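PDB 2Y8Y: CRISPR-associated endoribonuclease Cse3 from Thermus thermophilus, which cuts the repeat RNA transcribed from CRISPR clusters into crRNA and stays bound to the processed product, as part of an adaptive defence against viruses and plasmids. Local coordinates for residues Leu7-Leu12 against Gln82-Lys87; Gly44-Leu49 against Thr67-Asp72. All blocks are in the same frame, centred on the assembly; numbering follows the deposited sequence.

Contact 1 lies within the antiparallel four-stranded sheet whose strands lie in the order 49-52, 62-67, 5-12, 81-89, and contact 2 joins loops at two of its strands; their centres are 14 Å apart. Contact 1 pairs strand 5-12 with the outermost strand 81-89; contact 2 joins the loop leading into the other outermost strand, 49-52, to the loop leaving strand 62-67. Along the chain both segments of contact 2 fall between those of contact 1. The two meet through Pro71, whose CG lies 3.9 Å from Thr8 OG1 and 4.3 Å from Pro86 CB. Contact 2 reaches the bound RNA through Arg47, whereas the nearest atom of contact 1 is about 14 Å from it.

Contact 1 of 2, residues Leu7-Leu12 against Gln82-Lys87; sequences LTKLVL and QVFPPK
Val11 and Gln82 exchange two backbone hydrogen bonds: Val11 N gives to Gln82 O at 2.9 Å with an N-H...O angle of 172°, and Gln82 N returns one to Val11 O. At the other end Leu7 and Lys87 form the same reciprocal pair, Leu7 N to Lys87 O and Lys87 N to Leu7 O. Between these pairs Phe84 N bonds to Lys9 O at 3.0 Å. The register slips by one residue between Leu7 and Leu10, leaving two short ladders, and in this gap a water accepts from Lys9 N at 2.8 Å and donates to Pro85 O.

Strand 5-12 is thereby an inner strand of the ferredoxin-like sheet, with 81-89 along one side and 62-67, bonded through Thr8 and Leu10 to Val65 and Val63, along the other. Lys9 and Phe84 lie side by side where the register slips. The lysine chain is extended, its CG anti to the backbone N (chi1 177°), which carries NZ over one face of the phenyl ring in a cation-pi contact, 4.5 Å from the centroid and 22° off the normal. CE sits over that face as well, offset toward the rim. Val11 CG2 approaches the same ring obliquely, 3.7 Å from Phe84 CE1.

Leu10 and Val83, a non-hydrogen-bonded pair, run alongside each other, Leu10 CD2 touching both methyls of the valine, 3.8 Å from Val83 CG2. Leu33 of helix 26-34 also packs on Leu10. Thr8 CG2 lies 4.0 Å from Val83 CG1, while Thr8 OG1 passes beside the Pro86 ring, 3.6 Å from its CB, and is hydrogen-bonded to Trp73 NE1.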
ATOM      1  N   LEU A   7       9.846   7.493   0.098  1.00 14.46           N
ATOM      2  CA  LEU A   7       9.721   6.298  -0.708  1.00 14.51           C
ATOM      3  C   LEU A   7      11.071   5.621  -0.831  1.00 13.66           C
ATOM      4  O   LEU A   7      12.039   6.248  -1.256  1.00 14.38           O
ATOM      5  CB  LEU A   7       9.211   6.642  -2.106  1.00 19.06           C
ATOM      6  CG  LEU A   7       7.843   7.303  -2.105  1.00 33.17           C
ATOM      7  CD1 LEU A   7       7.311   7.481  -3.521  1.00 38.55           C
ATOM      8  CD2 LEU A   7       6.903   6.466  -1.256  1.00 33.96           C
ATOM      9  N   THR A   8      11.142   4.348  -0.454  1.00 12.47           N
ATOM     10  CA  THR A   8      12.359   3.564  -0.627  1.00 13.88           C
ATOM     11  C   THR A   8      12.072   2.390  -1.537  1.00 14.74           C
ATOM     12  O   THR A   8      11.133   1.642  -1.307  1.00 14.42           O
ATOM     13  CB  THR A   8      12.869   2.994   0.712  1.00 14.88           C
ATOM     14  OG1 THR A   8      13.020   4.059   1.659  1.00 14.47           O
ATOM     15  CG2 THR A   8      14.205   2.265   0.533  1.00 15.30           C
ATOM     16  N   LYS A   9      12.892   2.232  -2.571  1.00 15.39           N
ATOM     17  CA  LYS A   9      12.852   1.034  -3.389  1.00 16.81           C
ATOM     18  C   LYS A   9      13.911   0.065  -2.892  1.00 16.53           C
ATOM     19  O   LYS A   9      15.102   0.404  -2.846  1.00 17.42           O
ATOM     20  CB  LYS A   9      13.117   1.378  -4.853  1.00 20.62           C
ATOM     21  CG  LYS A   9      13.165   0.177  -5.780  1.00 25.57           C
ATOM     22  CD  LYS A   9      13.321   0.627  -7.222  1.00 31.03           C
ATOM     23  CE  LYS A   9      13.814  -0.499  -8.110  1.00 38.90           C
ATOM     24  NZ  LYS A   9      14.189   0.013  -9.457  1.00 45.42           N
ATOM     25  N   LEU A  10      13.482  -1.133  -2.508  1.00 15.82           N
ATOM     26  CA  LEU A  10      14.410  -2.203  -2.157  1.00 18.67           C
ATOM     27  C   LEU A  10      14.362  -3.283  -3.226  1.00 18.95           C
ATOM     28  O   LEU A  10      13.288  -3.762  -3.581  1.00 18.67           O
ATOM     29  CB  LEU A  10      14.051  -2.825  -0.804  1.00 16.72           C
ATOM     30  CG  LEU A  10      13.849  -1.899   0.394  1.00 17.85           C
ATOM     31  CD1 LEU A  10      13.254  -2.665   1.566  1.00 21.49           C
ATOM     32  CD2 LEU A  10      15.151  -1.222   0.813  1.00 18.93           C
ATOM     33  N   VAL A  11      15.520  -3.660  -3.757  1.00 19.41           N
ATOM     34  CA  VAL A  11      15.582  -4.803  -4.656  1.00 23.20           C
ATOM     35  C   VAL A  11      16.161  -5.971  -3.874  1.00 22.96           C
ATOM     36  O   VAL A  11      17.350  -6.007  -3.577  1.00 21.83           O
ATOM     37  CB  VAL A  11      16.414  -4.510  -5.912  1.00 21.90           C
ATOM     38  CG1 VAL A  11      16.528  -5.755  -6.764  1.00 27.21           C
ATOM     39  CG2 VAL A  11      15.779  -3.385  -6.710  1.00 23.44           C
ATOM     40  N   LEU A  12      15.307  -6.916  -3.504  1.00 23.40           N
ATOM     41  CA  LEU A  12      15.746  -8.001  -2.637  1.00 24.36           C
ATOM     42  C   LEU A  12      16.619  -9.033  -3.352  1.00 27.06           C
ATOM     43  O   LEU A  12      16.467  -9.284  -4.547  1.00 28.78           O
ATOM     44  CB  LEU A  12      14.560  -8.663  -1.928  1.00 27.73           C
ATOM     45  CG  LEU A  12      14.160  -8.049  -0.575  1.00 27.20           C
ATOM     46  CD1 LEU A  12      13.846  -6.565  -0.693  1.00 23.86           C
ATOM     47  CD2 LEU A  12      12.987  -8.797   0.036  1.00 26.14           C
ATOM     48  N   GLN A  82      19.454  -4.516  -2.339  1.00 24.87           N
ATOM     49  CA  GLN A  82      20.004  -3.283  -2.858  1.00 26.92           C
ATOM     50  C   GLN A  82      19.035  -2.180  -2.459  1.00 23.82           C
ATOM     51  O   GLN A  82      17.872  -2.186  -2.867  1.00 22.75           O
ATOM     52  CB  GLN A  82      20.143  -3.352  -4.375  1.00 30.45           C
ATOM     53  CG  GLN A  82      20.723  -2.097  -4.993  1.00 44.34           C
ATOM     54  CD  GLN A  82      20.975  -2.249  -6.476  1.00 59.27           C
ATOM     55  OE1 GLN A  82      20.649  -3.279  -7.069  1.00 67.34           O
ATOM     56  NE2 GLN A  82      21.561  -1.225  -7.087  1.00 59.55           N
ATOM     57  N   VAL A  83      19.501  -1.259  -1.622  1.00 22.98           N
ATOM     58  CA  VAL A  83      18.681  -0.143  -1.161  1.00 23.21           C
ATOM     59  C   VAL A  83      18.934   1.076  -2.032  1.00 27.50           C
ATOM     60  O   VAL A  83      20.020   1.640  -2.011  1.00 26.46           O
ATOM     61  CB  VAL A  83      19.009   0.248   0.298  1.00 26.47           C
ATOM     62  CG1 VAL A  83      18.089   1.373   0.770  1.00 29.18           C
ATOM     63  CG2 VAL A  83      18.921  -0.959   1.220  1.00 27.31           C
ATOM     64  N   PHE A  84      17.940   1.480  -2.809  1.00 24.02           N
ATOM     65  CA  PHE A  84      18.056   2.723  -3.559  1.00 22.49           C
ATOM     66  C   PHE A  84      17.871   3.879  -2.585  1.00 20.10           C
ATOM     67  O   PHE A  84      17.126   3.756  -1.614  1.00 22.88           O
ATOM     68  CB  PHE A  84      17.024   2.763  -4.690  1.00 23.37           C
ATOM     69  CG  PHE A  84      17.387   1.896  -5.862  1.00 26.19           C
ATOM     70  CD1 PHE A  84      17.368   0.516  -5.753  1.00 27.80           C
ATOM     71  CD2 PHE A  84      17.767   2.462  -7.067  1.00 32.35           C
ATOM     72  CE1 PHE A  84      17.716  -0.283  -6.825  1.00 36.36           C
ATOM     73  CE2 PHE A  84      18.118   1.663  -8.146  1.00 38.30           C
ATOM     74  CZ  PHE A  84      18.091   0.292  -8.023  1.00 37.35           C
ATOM     75  N   PRO A  85      18.561   4.999  -2.823  1.00 23.29           N
ATOM     76  CA  PRO A  85      18.461   6.158  -1.930  1.00 23.24           C
ATOM     77  C   PRO A  85      17.005   6.532  -1.651  1.00 21.85           C
ATOM     78  O   PRO A  85      16.248   6.801  -2.580  1.00 22.11           O
ATOM     79  CB  PRO A  85      19.168   7.262  -2.723  1.00 23.32           C
ATOM     80  CG  PRO A  85      20.177   6.528  -3.535  1.00 29.02           C
ATOM     81  CD  PRO A  85      19.522   5.223  -3.918  1.00 27.52           C
ATOM     82  N   PRO A  86      16.603   6.526  -0.374  1.00 18.80           N
ATOM     83  CA  PRO A  86      15.229   6.929  -0.067  1.00 17.95           C
ATOM     84  C   PRO A  86      14.953   8.334  -0.571  1.00 19.70           C
ATOM     85  O   PRO A  86      15.825   9.194  -0.485  1.00 21.35           O
ATOM     86  CB  PRO A  86      15.188   6.880   1.459  1.00 18.16           C
ATOM     87  CG  PRO A  86      16.193   5.832   1.805  1.00 20.28           C
ATOM     88  CD  PRO A  86      17.316   6.053   0.825  1.00 18.63           C
ATOM     89  N   LYS A  87      13.755   8.548  -1.103  1.00 18.16           N
ATOM     90  CA  LYS A  87      13.381   9.840  -1.671  1.00 21.81           C
ATOM     91  C   LYS A  87      12.273  10.502  -0.850  1.00 19.08           C
ATOM     92  O   LYS A  87      11.183   9.939  -0.673  1.00 16.44           O
ATOM     93  CB  LYS A  87      12.926   9.668  -3.125  1.00 24.83           C
ATOM     94  CG  LYS A  87      12.439  10.952  -3.784  1.00 34.94           C
ATOM     95  CD  LYS A  87      13.511  12.033  -3.737  1.00 46.78           C
ATOM     96  CE  LYS A  87      12.944  13.403  -4.085  1.00 48.24           C
ATOM     97  NZ  LYS A  87      13.976  14.473  -3.972  1.00 49.62           N
TER
HETATM   98  O   HOH W   1      14.525   4.464  -3.102  1.00 23.25           O

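Contact 2 of 2, residues Gly44-Leu49 against Thr67-Asp72; sequences GRERLL and TLTEPD. With nucleotides of chain B.
Glu46 OE1 takes two hydrogen bonds from Thr69, one from the hydroxyl OG1 at 2.6 Å and one from the backbone N at 3.0 Å. Both donors reach it from the same face of the carboxylate plane, the hydroxyl nearly along the C-O axis and the amide from the syn side, 25° out of plane. The other oxygen, OE2, accepts Leu68 N on its syn lone pair at 2.7 Å with an N-H...O angle of 173°. It also receives Arg47 N, from the anti side.

Glu46 CG stands anti to the backbone N, and a bend at chi2 (55°) brings the carboxylate to the start of the loop after strand 62-67. Thr67 OG1 donates to Thr69 O at the start of that loop. Val37 and residues Ala40 and Leu41 of helix 38-42 pack against the side chain of Glu46.

Apolar packing surrounds these polar bonds. Leu48 CD1 lies alongside Thr67 CG2 at 3.7 Å, and Leu68 CD1 approaches Arg47 CB at 3.9 Å. Arg45 crosses Thr69 at about a right angle, NH1 near the threonine methyl CG2, while its NE forms a salt bridge with Glu43.

Arg47 turns its polar end away from Thr67-Asp72, toward the RNA. NE and NH2 both donate to Leu48 O, which lies close to the guanidinium plane, and so limit rotation of the group. NH1 bonds to OP1 of G16 of chain B at 2.8 Å and to OP2 of DG17 of chain B at 2.9 Å, and NH2 also reaches the latter oxygen; this probably offsets part of the charge of the two neighbouring phosphates. Because Glu46 OE2 accepts the amide N of Arg47, the carboxylate is a second-shell element behind this arginine; the four hydrogen bonds it accepts would be expected to favour the ionised form.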
ATOM      1  N   GLY A  44       4.390   6.753  17.863  1.00 19.34           N
ATOM      2  CA  GLY A  44       3.106   7.005  17.235  1.00 23.01           C
ATOM      3  C   GLY A  44       3.158   7.969  16.069  1.00 21.48           C
ATOM      4  O   GLY A  44       2.148   8.573  15.708  1.00 22.29           O
ATOM      5  N   ARG A  45       4.333   8.107  15.461  1.00 16.49           N
ATOM      6  CA  ARG A  45       4.512   9.073  14.384  1.00 13.92           C
ATOM      7  C   ARG A  45       4.546   8.422  13.011  1.00 14.53           C
ATOM      8  O   ARG A  45       4.772   9.103  12.008  1.00 18.39           O
ATOM      9  CB  ARG A  45       5.817   9.857  14.566  1.00 16.99           C
ATOM     10  CG  ARG A  45       5.953  10.626  15.871  1.00 23.63           C
ATOM     11  CD  ARG A  45       7.228  11.466  15.879  1.00 20.72           C
ATOM     12  NE  ARG A  45       8.440  10.703  16.202  1.00 20.47           N
ATOM     13  CZ  ARG A  45       9.425  10.428  15.349  1.00 18.30           C
ATOM     14  NH1 ARG A  45       9.369  10.840  14.087  1.00 17.41           N
ATOM     15  NH2 ARG A  45      10.484   9.745  15.764  1.00 25.23           N
ATOM     16  N   GLU A  46       4.318   7.110  12.956  1.00 14.83           N
ATOM     17  CA  GLU A  46       4.591   6.377  11.724  1.00 10.48           C
ATOM     18  C   GLU A  46       3.398   5.538  11.213  1.00 12.97           C
ATOM     19  O   GLU A  46       2.575   5.030  11.992  1.00 14.33           O
ATOM     20  CB  GLU A  46       5.851   5.524  11.916  1.00 13.29           C
ATOM     21  CG  GLU A  46       6.385   4.816  10.668  1.00 15.42           C
ATOM     22  CD  GLU A  46       6.651   5.768   9.513  1.00 14.59           C
ATOM     23  OE1 GLU A  46       7.769   6.335   9.439  1.00 13.41           O
ATOM     24  OE2 GLU A  46       5.750   5.918   8.672  1.00 13.65           O
ATOM     25  N   ARG A  47       3.312   5.430   9.891  1.00 10.82           N
ATOM     26  CA  ARG A  47       2.416   4.494   9.224  1.00 10.75           C
ATOM     27  C   ARG A  47       3.236   3.848   8.121  1.00  9.75           C
ATOM     28  O   ARG A  47       3.290   4.341   6.995  1.00 12.45           O
ATOM     29  CB  ARG A  47       1.193   5.219   8.652  1.00 11.73           C
ATOM     30  CG  ARG A  47       0.282   4.351   7.743  1.00 12.28           C
ATOM     31  CD  ARG A  47      -0.393   3.183   8.491  1.00 10.61           C
ATOM     32  NE  ARG A  47       0.401   1.962   8.475  1.00 10.79           N
ATOM     33  CZ  ARG A  47       0.065   0.852   9.115  1.00 10.92           C
ATOM     34  NH1 ARG A  47      -1.061   0.837   9.818  1.00 12.75           N
ATOM     35  NH2 ARG A  47       0.835  -0.225   9.053  1.00 12.87           N
ATOM     36  N   LEU A  48       3.886   2.741   8.455  1.00 10.13           N
ATOM     37  CA  LEU A  48       4.673   2.007   7.491  1.00 11.55           C
ATOM     38  C   LEU A  48       3.722   1.329   6.496  1.00 10.75           C
ATOM     39  O   LEU A  48       2.776   0.648   6.919  1.00 11.75           O
ATOM     40  CB  LEU A  48       5.476   0.954   8.245  1.00 16.36           C
ATOM     41  CG  LEU A  48       6.180  -0.100   7.411  1.00 18.74           C
ATOM     42  CD1 LEU A  48       7.249   0.586   6.605  1.00 16.69           C
ATOM     43  CD2 LEU A  48       6.745  -1.159   8.336  1.00 19.14           C
ATOM     44  N   LEU A  49       3.963   1.527   5.197  1.00 10.23           N
ATOM     45  CA  LEU A  49       3.223   0.829   4.138  1.00  9.43           C
ATOM     46  C   LEU A  49       4.218   0.278   3.130  1.00 10.71           C
ATOM     47  O   LEU A  49       5.293   0.844   2.931  1.00 11.74           O
ATOM     48  CB  LEU A  49       2.265   1.784   3.429  1.00 12.42           C
ATOM     49  CG  LEU A  49       1.183   2.431   4.282  1.00  9.37           C
ATOM     50  CD1 LEU A  49       0.470   3.535   3.510  1.00 10.49           C
ATOM     51  CD2 LEU A  49       0.191   1.373   4.748  1.00 11.80           C
ATOM     52  N   THR A  67       7.192   5.501   4.125  1.00 11.44           N
ATOM     53  CA  THR A  67       7.176   5.850   5.532  1.00 11.80           C
ATOM     54  C   THR A  67       6.920   7.342   5.667  1.00 13.96           C
ATOM     55  O   THR A  67       7.218   8.112   4.762  1.00 14.85           O
ATOM     56  CB  THR A  67       8.499   5.482   6.224  1.00 11.89           C
ATOM     57  OG1 THR A  67       9.593   6.101   5.534  1.00 13.87           O
ATOM     58  CG2 THR A  67       8.713   3.975   6.215  1.00 11.58           C
ATOM     59  N   LEU A  68       6.337   7.732   6.786  1.00 11.25           N
ATOM     60  CA  LEU A  68       6.090   9.139   7.070  1.00 11.68           C
ATOM     61  C   LEU A  68       7.303   9.805   7.708  1.00 14.92           C
ATOM     62  O   LEU A  68       7.387  11.034   7.747  1.00 15.40           O
ATOM     63  CB  LEU A  68       4.884   9.269   7.999  1.00 12.22           C
ATOM     64  CG  LEU A  68       3.590   8.651   7.464  1.00 13.73           C
ATOM     65  CD1 LEU A  68       2.453   8.866   8.454  1.00 15.53           C
ATOM     66  CD2 LEU A  68       3.221   9.246   6.132  1.00 14.18           C
ATOM     67  N   THR A  69       8.234   8.994   8.201  1.00 12.18           N
ATOM     68  CA  THR A  69       9.434   9.518   8.851  1.00 11.85           C
ATOM     69  C   THR A  69      10.648   8.956   8.144  1.00 14.25           C
ATOM     70  O   THR A  69      10.553   8.013   7.380  1.00 13.65           O
ATOM     71  CB  THR A  69       9.463   9.171  10.350  1.00 13.09           C
ATOM     72  OG1 THR A  69       9.702   7.765  10.538  1.00 16.78           O
ATOM     73  CG2 THR A  69       8.137   9.553  11.011  1.00 14.68           C
ATOM     74  N   GLU A  70      11.807   9.555   8.378  1.00 13.49           N
ATOM     75  CA  GLU A  70      12.977   9.168   7.616  1.00 14.86           C
ATOM     76  C   GLU A  70      13.459   7.799   8.067  1.00 14.19           C
ATOM     77  O   GLU A  70      13.777   7.607   9.236  1.00 17.02           O
ATOM     78  CB  GLU A  70      14.094  10.201   7.769  1.00 17.62           C
ATOM     79  CG  GLU A  70      15.210   9.964   6.776  1.00 21.72           C
ATOM     80  CD  GLU A  70      16.323  10.971   6.903  1.00 28.92           C
ATOM     81  OE1 GLU A  70      16.171  11.903   7.711  1.00 27.87           O
ATOM     82  OE2 GLU A  70      17.342  10.824   6.192  1.00 31.43           O
ATOM     83  N   PRO A  71      13.505   6.836   7.137  1.00 14.45           N
ATOM     84  CA  PRO A  71      13.889   5.478   7.523  1.00 16.27           C
ATOM     85  C   PRO A  71      15.397   5.350   7.684  1.00 20.79           C
ATOM     86  O   PRO A  71      16.142   6.130   7.090  1.00 18.46           O
ATOM     87  CB  PRO A  71      13.425   4.642   6.328  1.00 14.88           C
ATOM     88  CG  PRO A  71      13.540   5.584   5.160  1.00 17.39           C
ATOM     89  CD  PRO A  71      13.249   6.958   5.689  1.00 16.32           C
ATOM     90  N   ASP A  72      15.839   4.394   8.491  1.00 16.57           N
ATOM     91  CA  ASP A  72      17.259   4.069   8.539  1.00 19.26           C
ATOM     92  C   ASP A  72      17.447   2.617   8.114  1.00 17.58           C
ATOM     93  O   ASP A  72      17.189   1.672   8.866  1.00 18.75           O
ATOM     94  CB  ASP A  72      17.885   4.361   9.908  1.00 23.75           C
ATOM     95  CG  ASP A  72      19.413   4.436   9.839  1.00 27.11           C
ATOM     96  OD1 ASP A  72      19.992   3.649   9.063  1.00 24.71           O
ATOM     97  OD2 ASP A  72      20.046   5.285  10.528  1.00 21.82           O
TER
ATOM     98  P     G B  16      -4.574   1.688  10.373  1.00 13.17           P
ATOM     99  OP1   G B  16      -3.362   2.430   9.951  1.00 13.06           O
ATOM    100  OP2   G B  16      -5.316   0.883   9.359  1.00 13.99           O
ATOM    101  O5'   G B  16      -4.249   0.764  11.619  1.00 14.78           O
ATOM    102  C5'   G B  16      -3.535   1.263  12.735  1.00 14.36           C
ATOM    103  C4'   G B  16      -3.382   0.208  13.802  1.00 15.52           C
ATOM    104  O4'   G B  16      -4.685  -0.270  14.223  1.00 16.61           O
ATOM    105  C3'   G B  16      -2.653  -1.063  13.396  1.00 17.40           C
ATOM    106  O3'   G B  16      -1.251  -0.900  13.355  1.00 18.77           O
ATOM    107  C2'   G B  16      -3.122  -2.042  14.461  1.00 16.50           C
ATOM    108  O2'   G B  16      -2.468  -1.788  15.695  1.00 19.54           O
ATOM    109  C1'   G B  16      -4.585  -1.637  14.598  1.00 15.98           C
ATOM    110  N9    G B  16      -5.441  -2.441  13.709  1.00 14.79           N
ATOM    111  C8    G B  16      -5.993  -2.088  12.499  1.00 15.70           C
ATOM    112  N7    G B  16      -6.678  -3.069  11.971  1.00 15.42           N
ATOM    113  C5    G B  16      -6.551  -4.123  12.872  1.00 15.97           C
ATOM    114  C6    G B  16      -7.078  -5.439  12.829  1.00 16.37           C
ATOM    115  O6    G B  16      -7.790  -5.966  11.960  1.00 16.91           O
ATOM    116  N1    G B  16      -6.709  -6.173  13.946  1.00 16.52           N
ATOM    117  C2    G B  16      -5.941  -5.699  14.983  1.00 17.77           C
ATOM    118  N2    G B  16      -5.691  -6.562  15.985  1.00 18.44           N
ATOM    119  N3    G B  16      -5.442  -4.471  15.031  1.00 17.56           N
ATOM    120  C4    G B  16      -5.790  -3.744  13.952  1.00 17.01           C
ATOM    121  P    DG B  17      -0.336  -1.789  12.373  1.00 18.84           P
ATOM    122  OP1  DG B  17       1.057  -1.345  12.551  1.00 21.36           O
ATOM    123  OP2  DG B  17      -0.928  -1.756  11.021  1.00 17.15           O
ATOM    124  O5'  DG B  17      -0.521  -3.289  12.904  1.00 23.60           O
ATOM    125  C5'  DG B  17      -0.109  -3.703  14.191  1.00 30.13           C
ATOM    126  C4'  DG B  17      -0.597  -5.095  14.529  1.00 25.24           C
ATOM    127  O4'  DG B  17      -2.036  -5.207  14.376  1.00 20.93           O
ATOM    128  C3'  DG B  17      -0.037  -6.303  13.782  1.00 23.02           C
ATOM    129  O3'  DG B  17       1.243  -6.597  14.297  1.00 22.23           O
ATOM    130  C2'  DG B  17      -1.072  -7.372  14.137  1.00 26.16           C
ATOM    131  C1'  DG B  17      -2.370  -6.565  14.185  1.00 25.27           C
ATOM    132  N9   DG B  17      -3.273  -6.754  13.036  1.00 17.67           N
ATOM    133  C8   DG B  17      -3.564  -5.875  12.022  1.00 16.03           C
ATOM    134  N7   DG B  17      -4.437  -6.360  11.170  1.00 15.38           N
ATOM    135  C5   DG B  17      -4.728  -7.634  11.659  1.00 16.01           C
ATOM    136  C6   DG B  17      -5.592  -8.646  11.163  1.00 17.65           C
ATOM    137  O6   DG B  17      -6.312  -8.630  10.163  1.00 19.42           O
ATOM    138  N1   DG B  17      -5.589  -9.778  11.974  1.00 18.94           N
ATOM    139  C2   DG B  17      -4.840  -9.921  13.116  1.00 23.62           C
ATOM    140  N2   DG B  17      -4.966 -11.094  13.766  1.00 24.94           N
ATOM    141  N3   DG B  17      -4.029  -8.986  13.591  1.00 21.93           N
ATOM    142  C4   DG B  17      -4.021  -7.882  12.811  1.00 19.72           C
TER